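Local coordinates for protein aminopeptidase (Aneurinibacillus sp. AM-1, PDB 5IB9) that probably removes amino acids from the N-terminus of peptides as a zinc-dependent metalloexopeptidase of the M28 family, and carries a protease-associated domain, at residues R12-M18 / E250-V254; S203-T209 / R265-A271; I224-H228 / F298-M302. All blocks are in the same frame, centred on the assembly; numbering follows the deposited sequence.

Interactions 2 and 3 are neighbouring strand pairs of the M28 peptidase fold. Interaction 1 joins the N-terminal residues to helix 238-256, which packs on that sheet through Leu251 and Ala252 against Phe266. Interaction 3 carries His228 and Asp301, which bind an active-site zinc together with the inhibitor BES. Interaction 2 lies about 10 Å away between centres. The two share a sheet: Phe269 N is 2.7 Å from Ser227 O, and Arg265 O is 2.8 Å from Ile225 N. Interaction 1 is about 18 Å from interaction 2 and about 15 Å from interaction 3, centre to centre. Phe266 CE1 lies 3.5 Å from Ala252 N. Interactions 1 and 2 hold further zinc sites, distinct from the active-site zinc.

Interaction 1: R12-M18 / E250-V254; sequences RTDAENM and ELARV. With ZN (zinc ion), chain E.
Glu250 receives the main polar contacts from residues 12-18. Asp14 N donates to OE2 of Glu250 at 2.8 Å, and Asn17 ND2 donates to Glu250 OE1 at 3.0 Å in a nearly straight bond (170°). Both donors stand out of the carboxylate plane. From its opposite face Arg253 grips the same group side-on, through NE to OE1 and NH2 to OE2, in a salt bridge one helical turn along. Each carboxylate oxygen has two donors, which should hold the group against rotation and probably favour its charged form. With chi1 at -179°, CG of Glu250 swings opposite the backbone N and carries the carboxylate to the start of the other helix.

Asp14 is the N-cap of helix 15-25, and this capped end packs against helix 238-256. Asp14 OD1 accepts from Asn17 N at 3.0 Å and weakly from Glu16 N.

Apolar contact flanks the polar cluster. The Met18 and Glu250 side chains cross at about a right angle, with Met18 CG 3.5 Å from Glu250 CB. Val254 CG2 meets Arg12 CB at 3.8 Å.

Thr13 chelates a zinc ion through O (2.1 Å) and OG1 (2.2 Å). Three waters and Asp386 are also ligands, and Thr13 OG1 is hydrogen-bonded to Asp390.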
loop_
_atom_site.group_PDB
_atom_site.type_symbol
_atom_site.label_atom_id
_atom_site.label_comp_id
_atom_site.label_asym_id
_atom_site.label_seq_id
_atom_site.Cartn_x
_atom_site.Cartn_y
_atom_site.Cartn_z
ATOM N N ARG A 12 -6.484 -33.406 20.554
ATOM C CA ARG A 12 -5.945 -32.212 21.180
ATOM C C ARG A 12 -6.788 -30.963 20.994
ATOM O O ARG A 12 -6.530 -29.967 21.664
ATOM C CB ARG A 12 -4.566 -31.904 20.556
ATOM C CG ARG A 12 -3.553 -32.949 20.804
ATOM C CD ARG A 12 -2.169 -32.366 20.550
ATOM N NE ARG A 12 -1.203 -33.229 21.238
ATOM C CZ ARG A 12 -0.763 -34.351 20.710
ATOM N NH1 ARG A 12 -1.146 -34.773 19.534
ATOM N NH2 ARG A 12 0.134 -35.136 21.391
ATOM N N THR A 13 -7.782 -30.903 20.084
ATOM C CA THR A 13 -8.506 -29.648 19.923
ATOM C C THR A 13 -9.487 -29.329 21.057
ATOM O O THR A 13 -10.498 -30.019 21.315
ATOM C CB THR A 13 -9.337 -29.789 18.615
ATOM O OG1 THR A 13 -10.008 -31.100 18.634
ATOM C CG2 THR A 13 -8.450 -29.703 17.305
ATOM N N ASP A 14 -9.137 -28.306 21.825
ATOM C CA ASP A 14 -9.812 -28.058 23.078
ATOM C C ASP A 14 -10.831 -27.011 22.844
ATOM O O ASP A 14 -10.490 -25.804 22.596
ATOM C CB ASP A 14 -8.750 -27.688 24.086
ATOM C CG ASP A 14 -9.299 -27.459 25.503
ATOM O OD1 ASP A 14 -10.401 -26.938 25.670
ATOM O OD2 ASP A 14 -8.454 -27.838 26.371
ATOM N N ALA A 15 -12.090 -27.397 22.924
ATOM C CA ALA A 15 -13.139 -26.473 22.647
ATOM C C ALA A 15 -13.369 -25.464 23.797
ATOM O O ALA A 15 -13.967 -24.401 23.542
ATOM C CB ALA A 15 -14.455 -27.231 22.320
ATOM N N GLU A 16 -12.974 -25.820 25.031
ATOM C CA GLU A 16 -13.034 -24.828 26.114
ATOM C C GLU A 16 -12.043 -23.652 25.868
ATOM O O GLU A 16 -12.447 -22.527 26.122
ATOM C CB GLU A 16 -12.796 -25.535 27.436
ATOM C CG GLU A 16 -14.011 -26.421 27.828
ATOM C CD GLU A 16 -14.147 -27.780 27.026
ATOM O OE1 GLU A 16 -15.310 -28.204 26.733
ATOM O OE2 GLU A 16 -13.126 -28.472 26.724
ATOM N N ASN A 17 -10.863 -23.951 25.375
ATOM C CA ASN A 17 -9.865 -22.898 25.036
ATOM C C ASN A 17 -10.574 -21.964 24.036
ATOM O O ASN A 17 -10.493 -20.724 24.116
ATOM C CB ASN A 17 -8.624 -23.483 24.448
ATOM C CG ASN A 17 -7.766 -24.210 25.427
ATOM O OD1 ASN A 17 -7.964 -24.106 26.674
ATOM N ND2 ASN A 17 -6.714 -24.854 24.899
ATOM N N MET A 18 -11.191 -22.583 23.003
ATOM C CA MET A 18 -11.750 -21.729 21.960
ATOM C C MET A 18 -12.883 -20.887 22.404
ATOM O O MET A 18 -13.027 -19.729 22.086
ATOM C CB MET A 18 -12.184 -22.579 20.730
ATOM C CG MET A 18 -10.928 -23.183 20.118
ATOM S SD MET A 18 -11.251 -24.142 18.557
ATOM C CE MET A 18 -11.999 -25.621 19.191
ATOM N N GLU A 250 -6.104 -21.981 18.586
ATOM C CA GLU A 250 -6.137 -23.346 19.082
ATOM C C GLU A 250 -5.291 -24.257 18.175
ATOM O O GLU A 250 -4.585 -25.180 18.629
ATOM C CB GLU A 250 -7.550 -23.801 19.324
ATOM C CG GLU A 250 -7.610 -25.277 19.886
ATOM C CD GLU A 250 -6.918 -25.564 21.223
ATOM O OE1 GLU A 250 -6.439 -24.675 21.965
ATOM O OE2 GLU A 250 -6.824 -26.796 21.483
ATOM N N LEU A 251 -5.385 -24.091 16.849
ATOM C CA LEU A 251 -4.604 -24.923 15.988
ATOM C C LEU A 251 -3.120 -24.577 16.164
ATOM O O LEU A 251 -2.237 -25.485 16.056
ATOM C CB LEU A 251 -4.984 -24.805 14.467
ATOM C CG LEU A 251 -6.399 -25.414 14.279
ATOM C CD1 LEU A 251 -6.760 -25.177 12.839
ATOM C CD2 LEU A 251 -6.462 -26.902 14.602
ATOM N N ALA A 252 -2.785 -23.283 16.418
ATOM C CA ALA A 252 -1.341 -23.030 16.689
ATOM C C ALA A 252 -0.915 -23.779 17.985
ATOM O O ALA A 252 0.163 -24.280 17.976
ATOM C CB ALA A 252 -1.135 -21.546 16.917
ATOM N N ARG A 253 -1.749 -23.859 19.021
ATOM C CA ARG A 253 -1.366 -24.577 20.233
ATOM C C ARG A 253 -1.237 -26.024 19.901
ATOM O O ARG A 253 -0.239 -26.697 20.266
ATOM C CB ARG A 253 -2.447 -24.368 21.221
ATOM C CG ARG A 253 -2.042 -24.972 22.625
ATOM C CD ARG A 253 -3.200 -24.921 23.629
ATOM N NE ARG A 253 -4.133 -25.973 23.257
ATOM C CZ ARG A 253 -3.960 -27.271 23.445
ATOM N NH1 ARG A 253 -2.888 -27.677 24.151
ATOM N NH2 ARG A 253 -4.875 -28.145 22.934
ATOM N N VAL A 254 -2.201 -26.565 19.164
ATOM C CA VAL A 254 -2.100 -28.016 18.788
ATOM C C VAL A 254 -0.826 -28.312 18.032
ATOM O O VAL A 254 -0.129 -29.305 18.347
ATOM C CB VAL A 254 -3.349 -28.438 17.951
ATOM C CG1 VAL A 254 -3.121 -29.846 17.297
ATOM C CG2 VAL A 254 -4.545 -28.499 18.898
HETATM ZN ZN ZN E . -11.396 -31.598 20.217
HETATM O O HOH W 1 -11.939 -33.315 19.112
HETATM O O HOH W 2 -12.723 -31.961 21.758
HETATM O O HOH W 3 -9.992 -32.917 21.346
#

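Interaction 2: S203-T209 / R265-A271; sequences SHNVIAT and RFITFGA. With ZN (zinc ion), chain G.
Strands 203-209 and 265-269 run antiparallel, their axes 4.6 Å apart at closest and 167° between directions. Val206 with Thr268 and Ala208 with Phe266 are hydrogen-bonded pairs, each joined by two backbone bonds; Phe266 N to Ala208 O is 2.8 Å. Ile207 with Ile267 is a non-hydrogen-bonded pair. These side chains lie side by side, with Ile207 CG1 4.0 Å from Ile267 CG2. That methyl also sits over a face of the Phe269 ring, off toward its rim. On the other sheet face, Thr268 OG1 lies alongside Val206 CB at 3.5 Å. Helix 35-50 covers this face, with Phe48 on Ala208 and Phe266.

Where regular pairing stops, Asn205 OD1 accepts from Gly270 N at 3.0 Å, the donor tilted 15° from the carbonyl plane. CG of Asn205 lies beside the backbone N and opposite the carbonyl carbon, which helps bring OD1 there. The same oxygen meets the edge of the Phe269 ring, whose plane stands 84° from the amide. Asn205 ND2 donates to Gln58 and Gly278.

The CB of His204 points away from residues 265-271. His204 NE2 binds zinc at 2.0 Å, with waters and Glu288 of the second subunit. This zinc site joins the two subunits at strand 187-210, which pairs with strand 263-269 of the M28 domain's sheet.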
loop_
_atom_site.group_PDB
_atom_site.type_symbol
_atom_site.label_atom_id
_atom_site.label_comp_id
_atom_site.label_asym_id
_atom_site.label_seq_id
_atom_site.Cartn_x
_atom_site.Cartn_y
_atom_site.Cartn_z
ATOM N N SER A 203 -4.000 0.051 12.343
ATOM C CA SER A 203 -4.353 -1.301 12.766
ATOM C C SER A 203 -3.122 -2.242 12.653
ATOM O O SER A 203 -1.976 -1.767 12.425
ATOM C CB SER A 203 -5.541 -1.778 11.883
ATOM O OG SER A 203 -6.039 -3.098 12.187
ATOM N N HIS A 204 -3.340 -3.508 12.917
ATOM C CA HIS A 204 -2.219 -4.463 12.973
ATOM C C HIS A 204 -2.632 -5.837 12.530
ATOM O O HIS A 204 -3.786 -6.236 12.694
ATOM C CB HIS A 204 -1.767 -4.624 14.418
ATOM C CG HIS A 204 -1.456 -3.349 15.147
ATOM N ND1 HIS A 204 -2.415 -2.493 15.674
ATOM C CD2 HIS A 204 -0.262 -2.744 15.340
ATOM C CE1 HIS A 204 -1.806 -1.402 16.139
ATOM N NE2 HIS A 204 -0.507 -1.573 16.021
ATOM N N ASN A 205 -1.625 -6.615 12.046
ATOM C CA ASN A 205 -1.734 -8.071 11.887
ATOM C C ASN A 205 -0.835 -8.712 12.931
ATOM O O ASN A 205 0.229 -8.194 13.224
ATOM C CB ASN A 205 -1.276 -8.505 10.482
ATOM C CG ASN A 205 -2.015 -7.752 9.406
ATOM O OD1 ASN A 205 -3.237 -7.708 9.442
ATOM N ND2 ASN A 205 -1.322 -7.391 8.358
ATOM N N VAL A 206 -1.245 -9.869 13.419
ATOM C CA VAL A 206 -0.455 -10.628 14.422
ATOM C C VAL A 206 -0.049 -11.920 13.741
ATOM O O VAL A 206 -0.877 -12.667 13.237
ATOM C CB VAL A 206 -1.277 -10.952 15.682
ATOM C CG1 VAL A 206 -0.284 -11.720 16.616
ATOM C CG2 VAL A 206 -1.785 -9.677 16.332
ATOM N N ILE A 207 1.284 -12.155 13.694
ATOM C CA ILE A 207 1.797 -13.254 12.863
ATOM C C ILE A 207 2.677 -14.196 13.732
ATOM O O ILE A 207 3.668 -13.753 14.339
ATOM C CB ILE A 207 2.675 -12.753 11.737
ATOM C CG1 ILE A 207 1.898 -11.812 10.821
ATOM C CG2 ILE A 207 3.252 -13.948 10.889
ATOM C CD1 ILE A 207 2.575 -10.487 10.715
ATOM N N ALA A 208 2.349 -15.495 13.827
ATOM C CA ALA A 208 3.091 -16.476 14.678
ATOM C C ALA A 208 3.518 -17.584 13.748
ATOM O O ALA A 208 2.726 -18.134 13.060
ATOM C CB ALA A 208 2.105 -17.059 15.791
ATOM N N THR A 209 4.813 -17.865 13.734
ATOM C CA THR A 209 5.353 -18.812 12.720
ATOM C C THR A 209 5.968 -19.997 13.450
ATOM O O THR A 209 6.792 -19.760 14.352
ATOM C CB THR A 209 6.383 -18.092 11.875
ATOM O OG1 THR A 209 5.749 -17.019 11.131
ATOM C CG2 THR A 209 6.988 -19.117 10.864
ATOM N N ARG A 265 2.281 -20.518 9.254
ATOM C CA ARG A 265 2.131 -19.142 9.730
ATOM C C ARG A 265 0.707 -18.987 10.158
ATOM O O ARG A 265 -0.207 -19.071 9.278
ATOM C CB ARG A 265 2.464 -18.131 8.602
ATOM C CG ARG A 265 3.937 -18.327 8.063
ATOM C CD ARG A 265 4.263 -17.301 7.036
ATOM N NE ARG A 265 5.650 -17.527 6.643
ATOM C CZ ARG A 265 6.254 -16.705 5.799
ATOM N NH1 ARG A 265 5.698 -15.580 5.284
ATOM N NH2 ARG A 265 7.486 -16.988 5.527
ATOM N N PHE A 266 0.490 -18.663 11.404
ATOM C CA PHE A 266 -0.865 -18.431 11.977
ATOM C C PHE A 266 -1.019 -16.954 12.119
ATOM O O PHE A 266 -0.190 -16.273 12.755
ATOM C CB PHE A 266 -0.956 -19.129 13.355
ATOM C CG PHE A 266 -0.801 -20.633 13.321
ATOM C CD1 PHE A 266 -1.920 -21.412 13.134
ATOM C CD2 PHE A 266 0.460 -21.173 13.402
ATOM C CE1 PHE A 266 -1.844 -22.781 13.044
ATOM C CE2 PHE A 266 0.581 -22.604 13.429
ATOM C CZ PHE A 266 -0.562 -23.381 13.222
ATOM N N ILE A 267 -2.067 -16.402 11.449
ATOM C CA ILE A 267 -2.128 -14.963 11.346
ATOM C C ILE A 267 -3.547 -14.478 11.706
ATOM O O ILE A 267 -4.554 -15.066 11.234
ATOM C CB ILE A 267 -1.778 -14.452 9.886
ATOM C CG1 ILE A 267 -0.464 -15.051 9.451
ATOM C CG2 ILE A 267 -1.802 -12.910 9.896
ATOM C CD1 ILE A 267 -0.100 -14.570 8.034
ATOM N N THR A 268 -3.583 -13.405 12.524
ATOM C CA THR A 268 -4.875 -12.723 12.628
ATOM C C THR A 268 -4.743 -11.371 12.001
ATOM O O THR A 268 -3.820 -10.609 12.257
ATOM C CB THR A 268 -5.391 -12.659 14.131
ATOM O OG1 THR A 268 -4.528 -11.846 14.945
ATOM C CG2 THR A 268 -5.453 -14.078 14.613
ATOM N N PHE A 269 -5.687 -11.064 11.089
ATOM C CA PHE A 269 -5.580 -9.827 10.293
ATOM C C PHE A 269 -6.405 -8.705 10.866
ATOM O O PHE A 269 -7.510 -8.959 11.349
ATOM C CB PHE A 269 -6.060 -10.101 8.897
ATOM C CG PHE A 269 -5.342 -11.163 8.133
ATOM C CD1 PHE A 269 -4.014 -10.941 7.674
ATOM C CD2 PHE A 269 -5.913 -12.376 7.837
ATOM C CE1 PHE A 269 -3.317 -11.928 6.958
ATOM C CE2 PHE A 269 -5.235 -13.371 7.107
ATOM C CZ PHE A 269 -3.956 -13.127 6.684
ATOM N N GLY A 270 -5.889 -7.479 10.754
ATOM C CA GLY A 270 -6.702 -6.317 11.159
ATOM C C GLY A 270 -7.462 -5.765 9.977
ATOM O O GLY A 270 -7.197 -6.051 8.821
ATOM N N ALA A 271 -8.463 -4.939 10.316
ATOM C CA ALA A 271 -9.171 -4.101 9.298
ATOM C C ALA A 271 -9.718 -4.908 8.212
ATOM O O ALA A 271 -9.789 -4.493 7.079
ATOM C CB ALA A 271 -8.271 -2.894 8.823
HETATM ZN ZN ZN G . 0.873 -0.358 16.869
HETATM O O HOH W 4 0.999 -0.480 18.807
HETATM O O HOH W 5 0.971 1.577 16.506
HETATM O O HOH W 6 -0.212 1.897 16.718
HETATM O O HOH W 7 -0.124 0.841 18.249
#

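Interaction 3: I224-H228 / F298-M302; sequences IIGSH and FQLDM. With ZN (zinc ion), chain C; BES (2-(3-amino-2-hydroxy-4-phenyl-butyrylamino)-4-methyl-pentanoic acid), chain H.
His228 and Asp301 meet through a zinc ion. His228 NE2 binds it at 2.0 Å, while Asp301 holds it with both carboxylate oxygens, OD1 at 2.1 Å and OD2 at 2.3 Å. OD2 lies at the edge of the His228 ring, and ring and carboxylate planes are 76° apart. BES adds its hydroxyl O2 at 2.1 Å and a longer link from N2 at 2.6 Å. Asp240 completes the set and also binds the second active-site zinc.

The next shell positions Asp301. Ser346 OG is hydrogen-bonded to Asp301 OD2 and also to Gln299 NE2. Gln299 bends at chi2 (71°), which lays its amide over the backbone of Gly226, with OE1 3.3 Å from Gly226 C. Gly226, with no side chain, lets the amide come this close. Replacing Gln299 with an alanine would probably leave a gap over Gly226 and take from Ser346 a partner that helps position it beside Asp301.

Further back, parallel strands carry both ligands. Phe298 N bonds to Ile224 O, Gly226 N to Phe298 O, and Leu300 N to Gly226 O at 2.7 Å. Ile225 CG2 packs alongside Leu300 CD1 at 3.8 Å, on the face covered by helices 238-256 and 382-400. Metal ligands at the C-terminal ends of neighbouring parallel strands are characteristic of the co-catalytic dizinc site of M28 aminopeptidases.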
loop_
_atom_site.group_PDB
_atom_site.type_symbol
_atom_site.label_atom_id
_atom_site.label_comp_id
_atom_site.label_asym_id
_atom_site.label_seq_id
_atom_site.Cartn_x
_atom_site.Cartn_y
_atom_site.Cartn_z
ATOM N N ILE A 224 -0.386 -20.945 5.336
ATOM C CA ILE A 224 -0.981 -19.807 6.154
ATOM C C ILE A 224 -2.338 -20.214 6.636
ATOM O O ILE A 224 -3.151 -20.803 5.863
ATOM C CB ILE A 224 -1.043 -18.559 5.319
ATOM C CG1 ILE A 224 0.387 -18.148 4.850
ATOM C CG2 ILE A 224 -1.625 -17.459 6.107
ATOM C CD1 ILE A 224 0.392 -16.951 3.873
ATOM N N ILE A 225 -2.530 -20.040 7.961
ATOM C CA ILE A 225 -3.926 -20.218 8.565
ATOM C C ILE A 225 -4.253 -18.857 9.076
ATOM O O ILE A 225 -3.532 -18.340 9.966
ATOM C CB ILE A 225 -3.863 -21.264 9.677
ATOM C CG1 ILE A 225 -3.298 -22.651 9.210
ATOM C CG2 ILE A 225 -5.253 -21.473 10.284
ATOM C CD1 ILE A 225 -1.740 -22.748 9.357
ATOM N N GLY A 226 -5.347 -18.317 8.587
ATOM C CA GLY A 226 -5.711 -16.909 8.921
ATOM C C GLY A 226 -7.157 -16.785 9.479
ATOM O O GLY A 226 -8.013 -17.653 9.284
ATOM N N SER A 227 -7.367 -15.619 10.069
ATOM C CA SER A 227 -8.690 -15.142 10.559
ATOM C C SER A 227 -8.517 -13.672 10.707
ATOM O O SER A 227 -7.417 -13.131 10.545
ATOM C CB SER A 227 -9.096 -15.828 11.901
ATOM O OG SER A 227 -7.980 -15.666 12.818
ATOM N N HIS A 228 -9.596 -12.951 11.010
ATOM C CA HIS A 228 -9.494 -11.496 11.293
ATOM C C HIS A 228 -9.997 -11.163 12.690
ATOM O O HIS A 228 -10.943 -11.806 13.191
ATOM C CB HIS A 228 -10.241 -10.615 10.212
ATOM C CG HIS A 228 -11.758 -10.760 10.175
ATOM N ND1 HIS A 228 -12.594 -9.866 10.863
ATOM C CD2 HIS A 228 -12.527 -11.536 9.409
ATOM C CE1 HIS A 228 -13.868 -10.210 10.547
ATOM N NE2 HIS A 228 -13.843 -11.220 9.700
ATOM N N PHE A 298 -5.483 -21.121 4.355
ATOM C CA PHE A 298 -6.795 -21.482 4.991
ATOM C C PHE A 298 -7.309 -20.289 5.726
ATOM O O PHE A 298 -6.703 -19.850 6.672
ATOM C CB PHE A 298 -6.633 -22.634 5.954
ATOM C CG PHE A 298 -6.188 -23.935 5.330
ATOM C CD1 PHE A 298 -7.111 -25.031 5.335
ATOM C CD2 PHE A 298 -4.912 -24.134 4.791
ATOM C CE1 PHE A 298 -6.729 -26.240 4.799
ATOM C CE2 PHE A 298 -4.543 -25.383 4.239
ATOM C CZ PHE A 298 -5.436 -26.427 4.250
ATOM N N GLN A 299 -8.424 -19.708 5.306
ATOM C CA GLN A 299 -9.078 -18.594 5.998
ATOM C C GLN A 299 -10.285 -19.020 6.838
ATOM O O GLN A 299 -11.125 -19.781 6.332
ATOM C CB GLN A 299 -9.516 -17.543 4.976
ATOM C CG GLN A 299 -10.361 -16.416 5.617
ATOM C CD GLN A 299 -9.541 -15.459 6.529
ATOM O OE1 GLN A 299 -8.361 -15.584 6.674
ATOM N NE2 GLN A 299 -10.173 -14.434 7.071
ATOM N N LEU A 300 -10.262 -18.705 8.128
ATOM C CA LEU A 300 -11.382 -19.150 9.048
ATOM C C LEU A 300 -12.164 -17.891 9.404
ATOM O O LEU A 300 -11.659 -16.970 10.045
ATOM C CB LEU A 300 -10.690 -19.695 10.325
ATOM C CG LEU A 300 -9.769 -20.930 10.135
ATOM C CD1 LEU A 300 -8.926 -21.040 11.330
ATOM C CD2 LEU A 300 -10.784 -22.128 10.263
ATOM N N ASP A 301 -13.405 -17.855 8.906
ATOM C CA ASP A 301 -14.285 -16.644 9.197
ATOM C C ASP A 301 -15.704 -17.188 9.361
ATOM O O ASP A 301 -16.255 -17.734 8.393
ATOM C CB ASP A 301 -14.184 -15.752 8.002
ATOM C CG ASP A 301 -14.662 -14.276 8.261
ATOM O OD1 ASP A 301 -15.242 -14.045 9.331
ATOM O OD2 ASP A 301 -14.361 -13.318 7.517
ATOM N N MET A 302 -16.247 -16.953 10.542
ATOM C CA MET A 302 -17.560 -17.420 10.964
ATOM C C MET A 302 -17.674 -18.925 11.013
ATOM O O MET A 302 -18.265 -19.514 10.160
ATOM C CB MET A 302 -18.623 -16.759 10.096
ATOM C CG MET A 302 -18.627 -15.350 10.365
ATOM S SD MET A 302 -19.678 -14.289 9.307
ATOM C CE MET A 302 -21.273 -15.043 9.522
HETATM ZN ZN ZN C . -15.570 -11.997 8.975
HETATM N N2 BES H . -17.291 -12.829 7.260
HETATM C C1 BES H . -17.639 -11.739 6.349
HETATM C C6 BES H . -17.765 -12.316 4.941
HETATM C C7 BES H . -18.947 -13.230 4.633
HETATM C C8 BES H . -20.248 -13.008 5.149
HETATM C C12 BES H . -18.722 -14.318 3.761
HETATM C C9 BES H . -21.298 -13.876 4.786
HETATM C C11 BES H . -19.781 -15.197 3.401
HETATM C C10 BES H . -21.063 -14.968 3.926
HETATM C C2 BES H . -16.570 -10.642 6.411
HETATM O O2 BES H . -16.399 -10.502 7.820
HETATM C C3 BES H . -17.212 -9.425 5.838
HETATM O O3 BES H . -18.154 -8.934 6.451
HETATM N N1 BES H . -16.795 -9.017 4.689
HETATM C C4 BES H . -17.456 -7.874 4.053
HETATM C C13 BES H . -16.688 -7.705 2.754
HETATM C C14 BES H . -15.210 -7.342 2.933
HETATM C C15 BES H . -14.709 -7.101 1.515
HETATM C C16 BES H . -14.945 -6.157 3.864
HETATM C C5 BES H . -18.887 -8.164 3.618
HETATM O O1 BES H . -19.656 -7.190 3.369
HETATM O O4 BES H . -19.319 -9.324 3.486
#